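Local coordinates for protein hypothetical methylmalonyl-CoA decarboxylase alpha subunit (Sulfolobus tokodaii, PDB 1X0U) that is of unknown function but belongs to the carboxyl transferase domain family of the ClpP/crotonase clan, and assembles here as six copies of the chain, at residues Thr83-Val88 / Thr92-Ala97; Arg117-Ala122 / Ala127-Ile132. All blocks are in the same frame, centred on the assembly; numbering follows the deposited sequence.

Contact 1 of 2, residues Thr83-Val88 / Thr92-Ala97; sequences TGWGKV and TVFAYA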
loop_
_atom_site.group_PDB
_atom_site.type_symbol
_atom_site.label_atom_id
_atom_site.label_comp_id
_atom_site.label_asym_id
_atom_site.label_seq_id
_atom_site.Cartn_x
_atom_site.Cartn_y
_atom_site.Cartn_z
ATOM N N THR A 83 3.715 12.383 -34.824
ATOM C CA THR A 83 3.453 12.129 -33.418
ATOM C C THR A 83 3.960 13.263 -32.542
ATOM O O THR A 83 4.965 13.902 -32.837
ATOM C CB THR A 83 4.122 10.813 -32.955
ATOM O OG1 THR A 83 5.499 10.811 -33.359
ATOM C CG2 THR A 83 3.422 9.604 -33.556
ATOM N N GLY A 84 3.240 13.497 -31.456
ATOM C CA GLY A 84 3.592 14.547 -30.532
ATOM C C GLY A 84 2.410 14.901 -29.660
ATOM O O GLY A 84 1.472 14.109 -29.504
ATOM N N TRP A 85 2.437 16.099 -29.102
ATOM C CA TRP A 85 1.355 16.538 -28.233
ATOM C C TRP A 85 1.132 18.032 -28.418
ATOM O O TRP A 85 1.978 18.728 -28.971
ATOM C CB TRP A 85 1.722 16.273 -26.772
ATOM C CG TRP A 85 2.661 17.311 -26.199
ATOM C CD1 TRP A 85 2.313 18.472 -25.577
ATOM C CD2 TRP A 85 4.105 17.301 -26.247
ATOM N NE1 TRP A 85 3.444 19.191 -25.235
ATOM C CE2 TRP A 85 4.553 18.495 -25.634
ATOM C CE3 TRP A 85 5.053 16.404 -26.750
ATOM C CZ2 TRP A 85 5.913 18.813 -25.509
ATOM C CZ3 TRP A 85 6.407 16.720 -26.628
ATOM C CH2 TRP A 85 6.823 17.917 -26.011
ATOM N N GLY A 86 -0.009 18.504 -27.925
ATOM C CA GLY A 86 -0.351 19.908 -27.983
ATOM C C GLY A 86 -1.473 20.192 -26.988
ATOM O O GLY A 86 -1.731 19.415 -26.068
ATOM N N LYS A 87 -2.147 21.316 -27.177
ATOM C CA LYS A 87 -3.245 21.703 -26.309
ATOM C C LYS A 87 -4.537 21.641 -27.112
ATOM O O LYS A 87 -4.571 22.046 -28.276
ATOM C CB LYS A 87 -3.042 23.139 -25.803
ATOM C CG LYS A 87 -2.726 23.297 -24.314
ATOM C CD LYS A 87 -1.395 22.689 -23.944
ATOM C CE LYS A 87 -1.013 23.004 -22.498
ATOM N NZ LYS A 87 -0.579 24.420 -22.297
ATOM N N VAL A 88 -5.583 21.093 -26.501
ATOM C CA VAL A 88 -6.900 21.037 -27.120
ATOM C C VAL A 88 -7.741 21.725 -26.048
ATOM O O VAL A 88 -7.978 21.158 -24.994
ATOM C CB VAL A 88 -7.426 19.591 -27.327
ATOM C CG1 VAL A 88 -8.789 19.641 -27.993
ATOM C CG2 VAL A 88 -6.469 18.786 -28.185
ATOM N N THR A 92 -3.729 19.421 -22.205
ATOM C CA THR A 92 -2.739 18.621 -22.911
ATOM C C THR A 92 -3.225 17.253 -23.387
ATOM O O THR A 92 -3.720 16.443 -22.602
ATOM C CB THR A 92 -1.489 18.395 -22.043
ATOM O OG1 THR A 92 -0.957 19.660 -21.630
ATOM C CG2 THR A 92 -0.431 17.641 -22.830
ATOM N N VAL A 93 -3.096 17.003 -24.685
ATOM C CA VAL A 93 -3.468 15.705 -25.220
ATOM C C VAL A 93 -2.428 15.297 -26.255
ATOM O O VAL A 93 -1.790 16.135 -26.883
ATOM C CB VAL A 93 -4.911 15.683 -25.851
ATOM C CG1 VAL A 93 -5.659 16.970 -25.529
ATOM C CG2 VAL A 93 -4.846 15.409 -27.337
ATOM N N PHE A 94 -2.242 13.995 -26.394
ATOM C CA PHE A 94 -1.304 13.451 -27.351
ATOM C C PHE A 94 -2.071 12.966 -28.566
ATOM O O PHE A 94 -3.271 12.696 -28.499
ATOM C CB PHE A 94 -0.517 12.287 -26.738
ATOM C CG PHE A 94 0.742 12.711 -26.028
ATOM C CD1 PHE A 94 0.694 13.225 -24.738
ATOM C CD2 PHE A 94 1.977 12.610 -26.665
ATOM C CE1 PHE A 94 1.860 13.630 -24.094
ATOM C CE2 PHE A 94 3.142 13.009 -26.036
ATOM C CZ PHE A 94 3.090 13.518 -24.753
ATOM N N ALA A 95 -1.376 12.862 -29.688
ATOM C CA ALA A 95 -2.012 12.390 -30.904
ATOM C C ALA A 95 -0.992 11.952 -31.931
ATOM O O ALA A 95 0.182 12.313 -31.861
ATOM C CB ALA A 95 -2.885 13.500 -31.504
ATOM N N TYR A 96 -1.456 11.131 -32.862
ATOM C CA TYR A 96 -0.643 10.717 -33.980
ATOM C C TYR A 96 -1.574 10.861 -35.169
ATOM O O TYR A 96 -2.792 10.693 -35.046
ATOM C CB TYR A 96 -0.119 9.285 -33.850
ATOM C CG TYR A 96 -1.148 8.185 -33.876
ATOM C CD1 TYR A 96 -1.553 7.557 -32.697
ATOM C CD2 TYR A 96 -1.678 7.730 -35.083
ATOM C CE1 TYR A 96 -2.449 6.506 -32.724
ATOM C CE2 TYR A 96 -2.578 6.673 -35.117
ATOM C CZ TYR A 96 -2.960 6.067 -33.928
ATOM O OH TYR A 96 -3.873 5.039 -33.945
ATOM N N ALA A 97 -0.999 11.224 -36.306
ATOM C CA ALA A 97 -1.761 11.401 -37.530
ATOM C C ALA A 97 -0.962 10.712 -38.616
ATOM O O ALA A 97 0.145 11.138 -38.942
ATOM C CB ALA A 97 -1.918 12.884 -37.842
#

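Contact 2 of 2, residues Arg117-Ala122 / Ala127-Ile132; sequences RAYELA and APVVGI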
loop_
_atom_site.group_PDB
_atom_site.type_symbol
_atom_site.label_atom_id
_atom_site.label_comp_id
_atom_site.label_asym_id
_atom_site.label_seq_id
_atom_site.Cartn_x
_atom_site.Cartn_y
_atom_site.Cartn_z
ATOM N N ARG A 117 5.743 5.378 -28.676
ATOM C CA ARG A 117 6.422 6.388 -27.873
ATOM C C ARG A 117 5.457 7.484 -27.421
ATOM O O ARG A 117 5.584 8.009 -26.317
ATOM C CB ARG A 117 7.593 6.978 -28.671
ATOM C CG ARG A 117 8.114 8.328 -28.193
ATOM C CD ARG A 117 8.628 8.323 -26.764
ATOM N NE ARG A 117 9.820 7.506 -26.582
ATOM C CZ ARG A 117 10.587 7.549 -25.496
ATOM N NH1 ARG A 117 10.274 8.377 -24.507
ATOM N NH2 ARG A 117 11.658 6.760 -25.392
ATOM N N ALA A 118 4.494 7.825 -28.276
ATOM C CA ALA A 118 3.503 8.840 -27.937
ATOM C C ALA A 118 2.657 8.299 -26.795
ATOM O O ALA A 118 2.412 8.994 -25.814
ATOM C CB ALA A 118 2.619 9.147 -29.142
ATOM N N TYR A 119 2.211 7.052 -26.933
ATOM C CA TYR A 119 1.406 6.416 -25.899
ATOM C C TYR A 119 2.160 6.291 -24.581
ATOM O O TYR A 119 1.556 6.407 -23.515
ATOM C CB TYR A 119 0.952 5.023 -26.331
ATOM C CG TYR A 119 -0.386 4.993 -27.024
ATOM C CD1 TYR A 119 -0.469 4.927 -28.410
ATOM C CD2 TYR A 119 -1.575 5.018 -26.291
ATOM C CE1 TYR A 119 -1.702 4.880 -29.057
ATOM C CE2 TYR A 119 -2.817 4.972 -26.928
ATOM C CZ TYR A 119 -2.872 4.901 -28.314
ATOM O OH TYR A 119 -4.082 4.831 -28.965
ATOM N N GLU A 120 3.471 6.043 -24.645
ATOM C CA GLU A 120 4.263 5.907 -23.419
ATOM C C GLU A 120 4.335 7.247 -22.707
ATOM O O GLU A 120 4.316 7.312 -21.489
ATOM C CB GLU A 120 5.696 5.436 -23.716
ATOM C CG GLU A 120 5.846 4.035 -24.310
ATOM C CD GLU A 120 7.318 3.655 -24.505
ATOM O OE1 GLU A 120 8.138 4.565 -24.760
ATOM O OE2 GLU A 120 7.655 2.458 -24.412
ATOM N N LEU A 121 4.447 8.321 -23.471
ATOM C CA LEU A 121 4.516 9.638 -22.864
ATOM C C LEU A 121 3.155 10.026 -22.282
ATOM O O LEU A 121 3.066 10.506 -21.152
ATOM C CB LEU A 121 4.971 10.673 -23.891
ATOM C CG LEU A 121 6.464 10.672 -24.229
ATOM C CD1 LEU A 121 6.754 11.610 -25.391
ATOM C CD2 LEU A 121 7.250 11.092 -22.991
ATOM N N ALA A 122 2.100 9.802 -23.054
ATOM C CA ALA A 122 0.761 10.146 -22.601
ATOM C C ALA A 122 0.414 9.354 -21.346
ATOM O O ALA A 122 -0.316 9.831 -20.481
ATOM C CB ALA A 122 -0.263 9.870 -23.711
ATOM N N ALA A 127 -2.171 11.998 -20.009
ATOM C CA ALA A 127 -2.901 12.800 -20.990
ATOM C C ALA A 127 -3.595 11.919 -22.019
ATOM O O ALA A 127 -3.111 10.840 -22.352
ATOM C CB ALA A 127 -1.966 13.776 -21.680
ATOM N N PRO A 128 -4.756 12.365 -22.522
ATOM C CA PRO A 128 -5.511 11.605 -23.522
ATOM C C PRO A 128 -4.697 11.435 -24.808
ATOM O O PRO A 128 -3.704 12.130 -25.024
ATOM C CB PRO A 128 -6.746 12.473 -23.773
ATOM C CG PRO A 128 -6.885 13.298 -22.496
ATOM C CD PRO A 128 -5.450 13.616 -22.160
ATOM N N VAL A 129 -5.133 10.512 -25.658
ATOM C CA VAL A 129 -4.481 10.272 -26.933
ATOM C C VAL A 129 -5.514 10.081 -28.035
ATOM O O VAL A 129 -6.404 9.236 -27.927
ATOM C CB VAL A 129 -3.599 9.006 -26.914
ATOM C CG1 VAL A 129 -4.379 7.843 -26.340
ATOM C CG2 VAL A 129 -3.153 8.665 -28.333
ATOM N N VAL A 130 -5.420 10.877 -29.091
ATOM C CA VAL A 130 -6.348 10.682 -30.181
ATOM C C VAL A 130 -5.521 10.279 -31.387
ATOM O O VAL A 130 -4.537 10.940 -31.744
ATOM C CB VAL A 130 -7.218 11.950 -30.494
ATOM C CG1 VAL A 130 -7.061 12.998 -29.411
ATOM C CG2 VAL A 130 -6.887 12.488 -31.868
ATOM N N GLY A 131 -5.905 9.157 -31.980
ATOM C CA GLY A 131 -5.201 8.665 -33.145
ATOM C C GLY A 131 -5.989 8.932 -34.410
ATOM O O GLY A 131 -7.053 8.351 -34.617
ATOM N N ILE A 132 -5.470 9.821 -35.250
ATOM C CA ILE A 132 -6.119 10.148 -36.509
ATOM C C ILE A 132 -5.581 9.162 -37.549
ATOM O O ILE A 132 -4.527 9.374 -38.170
ATOM C CB ILE A 132 -5.810 11.600 -36.920
ATOM C CG1 ILE A 132 -6.015 12.533 -35.719
ATOM C CG2 ILE A 132 -6.740 12.029 -38.051
ATOM C CD1 ILE A 132 -5.683 13.983 -36.000
HETATM O O HOH W 1 -6.214 6.615 -29.103
#

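Contact 1 of 2, residues Thr83-Val88 / Thr92-Ala97
Gly86 O is gripped by two groups of the facing strand: Val93 N donates a hydrogen bond to it over 3.1 Å, and Thr92 CA brings its hydrogen to the same oxygen at 3.4 Å. Gly86 N returns a bond to Val93 O, closing one hydrogen-bonded antiparallel pair. Gly84 and Ala95 form the next; there Ala95 N donates a sound bond to Gly84 O, while the return bond from Gly84 N to Ala95 O is weak.

Between these pairs Trp85 faces Phe94. Trp85 CB sits over the centre of the Phe94 ring, 3.5 Å from its centroid and only 4° off the normal, a clean CH-pi contact. With chi1 at 79°, Trp85 CG stands between its backbone N and carbonyl carbon, and the indole runs alongside the phenyl ring with the planes inclined at 41°. Thr92 CG2 flanks the indole at CD1, 4.0 Å away. At one end of this aromatic face Thr83 CG2 packs on Tyr96 CB; at the other Lys87 CE passes Thr92 OG1, and its NZ continues to a salt bridge with Glu503 of the second subunit.

The other face carries Val93 and Ala95, with glycines across from both. Phe50 lies against these two residues, and Val88 CG2 presses tightly on Val93 CG1 at 3.3 Å.

The two strands make a twisted beta hairpin. Strand 81-88 has strand 56-57 on its other side, and strand 91-98 runs parallel to strand 129-133. Helix 109-125 packs on the Phe94 and Tyr96 face, where Met504 of the second subunit also touches both Trp85 and Phe94, while helices 42-49 and 239-252 meet Val88 behind.

Contact 2 of 2, residues Arg117-Ala122 / Ala127-Ile132
Tyr119 lays one face of its ring against the forked end of Val129, the two side chains crossing at about a right angle. Val129 CG2 stands above the ring, displaced toward its rim, 4.1 Å from the centroid, while CG1 presses on Tyr119 CE2 at 3.3 Å. Chi1 of 49° sets Val129 CG1 between the backbone N and the carbonyl carbon and leaves CG2 anti to N, which turns both methyls to the phenol.

Past the ring, a water joins the same two residues: it lies 2.8 Å from Tyr119 OH and donates to Val129 O at 2.9 Å. The phenol is thus held by apolar contact at its face and through solvent at its tip, where Gln166 adds a weak hydrogen bond.

One turn further along the helix, Ala127 N donates a hydrogen bond of 2.9 Å to Ala122 O. Ala122 CB approaches Ala127 O at 3.3 Å. These contacts join the last turn of helix 109-125 to the chain entering strand 129-133, the second half of a beta-alpha-beta crossover from strand 91-98.

Farther out, Met156 of helix 144-160 and Tyr96 of strand 91-98 pack on Tyr119, and Phe94 lies against Ala122. Val129 is tied through its backbone to Pro165 and Ile167, at the next strand of the sheet. Leu121, which packs on Phe94, also touches Met504 of the second subunit.

Overall arrangement
Contact 1 closes before contact 2 opens along the chain, and their centres are about 7 Å apart. Strand 91-98 serves both: it completes the hairpin of contact 1, leads into helix 109-125, and then pairs in parallel with strand 129-133 of contact 2. Phe94 N probably bonds to Pro128 O at 2.7 Å, and Tyr96 O likewise to Ile132 N. Together they cover the passage from the antiparallel edge of one mixed sheet into its parallel part, consistent with the crotonase-type fold. A second sheet of the same strand order follows later in the chain. Both contacts touch the second subunit, so this region also belongs to the assembly interface.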